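Local coordinates for protein putative alpha-ketoglutarate-dependent taurine dioxygenase (PDB 5HSX) that probably acts as an iron- and 2-oxoglutarate-dependent dioxygenase of the TauD/TfdA family, at residues V209-G214 / D267-A272. Sequence-based numbering, arbitrary orientation.
Sequences VHPETG and DNRATA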
loop_
_atom_site.group_PDB
_atom_site.type_symbol
_atom_site.label_atom_id
_atom_site.label_comp_id
_atom_site.label_asym_id
_atom_site.label_seq_id
_atom_site.Cartn_x
_atom_site.Cartn_y
_atom_site.Cartn_z
ATOM N N VAL B 209 3.066 21.076 -14.761
ATOM C CA VAL B 209 1.743 21.345 -15.314
ATOM C C VAL B 209 1.433 20.327 -16.405
ATOM O O VAL B 209 2.112 20.279 -17.437
ATOM C CB VAL B 209 1.654 22.777 -15.853
ATOM C CG1 VAL B 209 0.273 23.010 -16.416
ATOM C CG2 VAL B 209 1.974 23.760 -14.730
ATOM N N HIS B 210 0.380 19.544 -16.198
ATOM C CA HIS B 210 0.065 18.452 -17.116
ATOM C C HIS B 210 -0.308 19.003 -18.492
ATOM O O HIS B 210 -1.201 19.856 -18.598
ATOM C CB HIS B 210 -1.072 17.604 -16.542
ATOM C CG HIS B 210 -1.248 16.284 -17.221
ATOM N ND1 HIS B 210 -1.715 16.165 -18.510
ATOM C CD2 HIS B 210 -1.028 15.018 -16.780
ATOM C CE1 HIS B 210 -1.764 14.887 -18.841
ATOM N NE2 HIS B 210 -1.363 14.168 -17.805
ATOM N N PRO B 211 0.344 18.547 -19.569
ATOM C CA PRO B 211 0.113 19.179 -20.882
ATOM C C PRO B 211 -1.236 18.863 -21.521
ATOM O O PRO B 211 -1.613 19.554 -22.476
ATOM C CB PRO B 211 1.267 18.647 -21.744
ATOM C CG PRO B 211 1.674 17.386 -21.099
ATOM C CD PRO B 211 1.439 17.561 -19.612
ATOM N N GLU B 212 -1.968 17.854 -21.055
ATOM C CA GLU B 212 -3.280 17.561 -21.618
ATOM C C GLU B 212 -4.433 17.990 -20.719
ATOM O O GLU B 212 -5.498 18.343 -21.225
ATOM C CB GLU B 212 -3.417 16.066 -21.927
ATOM C CG GLU B 212 -2.491 15.569 -23.026
ATOM C CD GLU B 212 -2.757 14.117 -23.407
ATOM O OE1 GLU B 212 -3.810 13.828 -24.019
ATOM O OE2 GLU B 212 -1.911 13.260 -23.085
ATOM N N THR B 213 -4.260 17.970 -19.398
ATOM C CA THR B 213 -5.352 18.319 -18.500
ATOM C C THR B 213 -5.179 19.668 -17.824
ATOM O O THR B 213 -6.157 20.197 -17.281
ATOM C CB THR B 213 -5.511 17.261 -17.398
ATOM O OG1 THR B 213 -4.396 17.355 -16.507
ATOM C CG2 THR B 213 -5.571 15.854 -17.995
ATOM N N GLY B 214 -3.970 20.229 -17.829
ATOM C CA GLY B 214 -3.710 21.464 -17.128
ATOM C C GLY B 214 -3.567 21.318 -15.630
ATOM O O GLY B 214 -3.348 22.326 -14.945
ATOM N N ASP B 267 0.250 6.971 -16.535
ATOM C CA ASP B 267 0.612 8.316 -16.982
ATOM C C ASP B 267 1.721 8.817 -16.061
ATOM O O ASP B 267 1.463 9.223 -14.926
ATOM C CB ASP B 267 -0.611 9.234 -16.947
ATOM C CG ASP B 267 -0.321 10.628 -17.493
ATOM O OD1 ASP B 267 0.867 10.973 -17.679
ATOM O OD2 ASP B 267 -1.286 11.388 -17.715
ATOM N N ASN B 268 2.961 8.795 -16.561
ATOM C CA ASN B 268 4.124 9.245 -15.798
ATOM C C ASN B 268 4.118 10.737 -15.505
ATOM O O ASN B 268 4.931 11.196 -14.699
ATOM C CB ASN B 268 5.407 8.927 -16.553
ATOM C CG ASN B 268 5.774 7.485 -16.487
ATOM O OD1 ASN B 268 5.887 6.907 -15.400
ATOM N ND2 ASN B 268 5.977 6.877 -17.654
ATOM N N ARG B 269 3.273 11.516 -16.162
ATOM C CA ARG B 269 3.228 12.925 -15.830
ATOM C C ARG B 269 2.445 13.198 -14.556
ATOM O O ARG B 269 2.518 14.317 -14.033
ATOM C CB ARG B 269 2.633 13.701 -17.006
ATOM C CG ARG B 269 3.363 13.378 -18.304
ATOM C CD ARG B 269 2.577 13.802 -19.512
ATOM N NE ARG B 269 1.320 13.073 -19.604
ATOM C CZ ARG B 269 0.489 13.155 -20.642
ATOM N NH1 ARG B 269 0.793 13.916 -21.689
ATOM N NH2 ARG B 269 -0.643 12.468 -20.633
ATOM N N ALA B 270 1.720 12.199 -14.036
ATOM C CA ALA B 270 0.858 12.382 -12.878
ATOM C C ALA B 270 1.048 11.312 -11.811
ATOM O O ALA B 270 0.259 11.270 -10.862
ATOM C CB ALA B 270 -0.615 12.407 -13.303
ATOM N N THR B 271 2.055 10.445 -11.935
ATOM C CA THR B 271 2.207 9.343 -10.992
ATOM C C THR B 271 3.669 9.142 -10.645
ATOM O O THR B 271 4.576 9.514 -11.399
ATOM C CB THR B 271 1.670 7.999 -11.533
ATOM O OG1 THR B 271 2.391 7.628 -12.725
ATOM C CG2 THR B 271 0.169 8.078 -11.830
ATOM N N ALA B 272 3.880 8.521 -9.493
ATOM C CA ALA B 272 5.083 7.747 -9.233
ATOM C C ALA B 272 4.645 6.331 -8.897
ATOM O O ALA B 272 3.472 6.082 -8.602
ATOM C CB ALA B 272 5.926 8.333 -8.088
#
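One carboxylate, D267, takes both the imidazole of H210 and the guanidinium of R269, and the imidazole and guanidinium also touch each other. H210 NE2 donates to D267 OD2 at 2.8 Å, almost perfectly straight (178°) and within the ring plane, arriving on the syn side of the carboxylate. That proton is on NE2 because ND1 is already an acceptor: the backbone N of E212 reaches it in the ring plane and that of T213 from well out of it, so the ring's rotation is fixed at both nitrogens and a neutral imidazole is likely. With CG anti to the backbone N (chi1 -166°), the ring swings across to D267.

R269 grips D267 side-on. Its NE meets OD1 at 2.9 Å and its NH2 reaches OD2 at 3.2 Å from above the carboxylate plane, while the backbone N of R269 closes an Asx turn on OD1. A bend at chi3 brings one face of the guanidinium to H210 CE1, which lies 3.2 Å from R269 NH2, with the two planes 57° apart, so this is not a parallel stack. The far end then takes E212: NH2 and NH1 both point at OE2, at 2.9 and 3.1 Å, in the guanidinium plane. E212 OE2 also pairs with R51 of helix 44-57, and L55 of that helix packs against H210, E212, D267 and R269. P211 CG lies 3.6 Å from R269 NH1.

The network thus ties the loop between strands 200-209 and 216-218 to the type I turn D267-A270, which links strand 263-267 of one sheet to strand 271-274 of another. That second strand carries H273, a ligand of the bound sodium together with H123, D125 and N323; the sodium probably occupies the iron position, and H123, D125 and H273 form the His-X-Asp...His set characteristic of the TauD/TfdA double-stranded beta-helix fold.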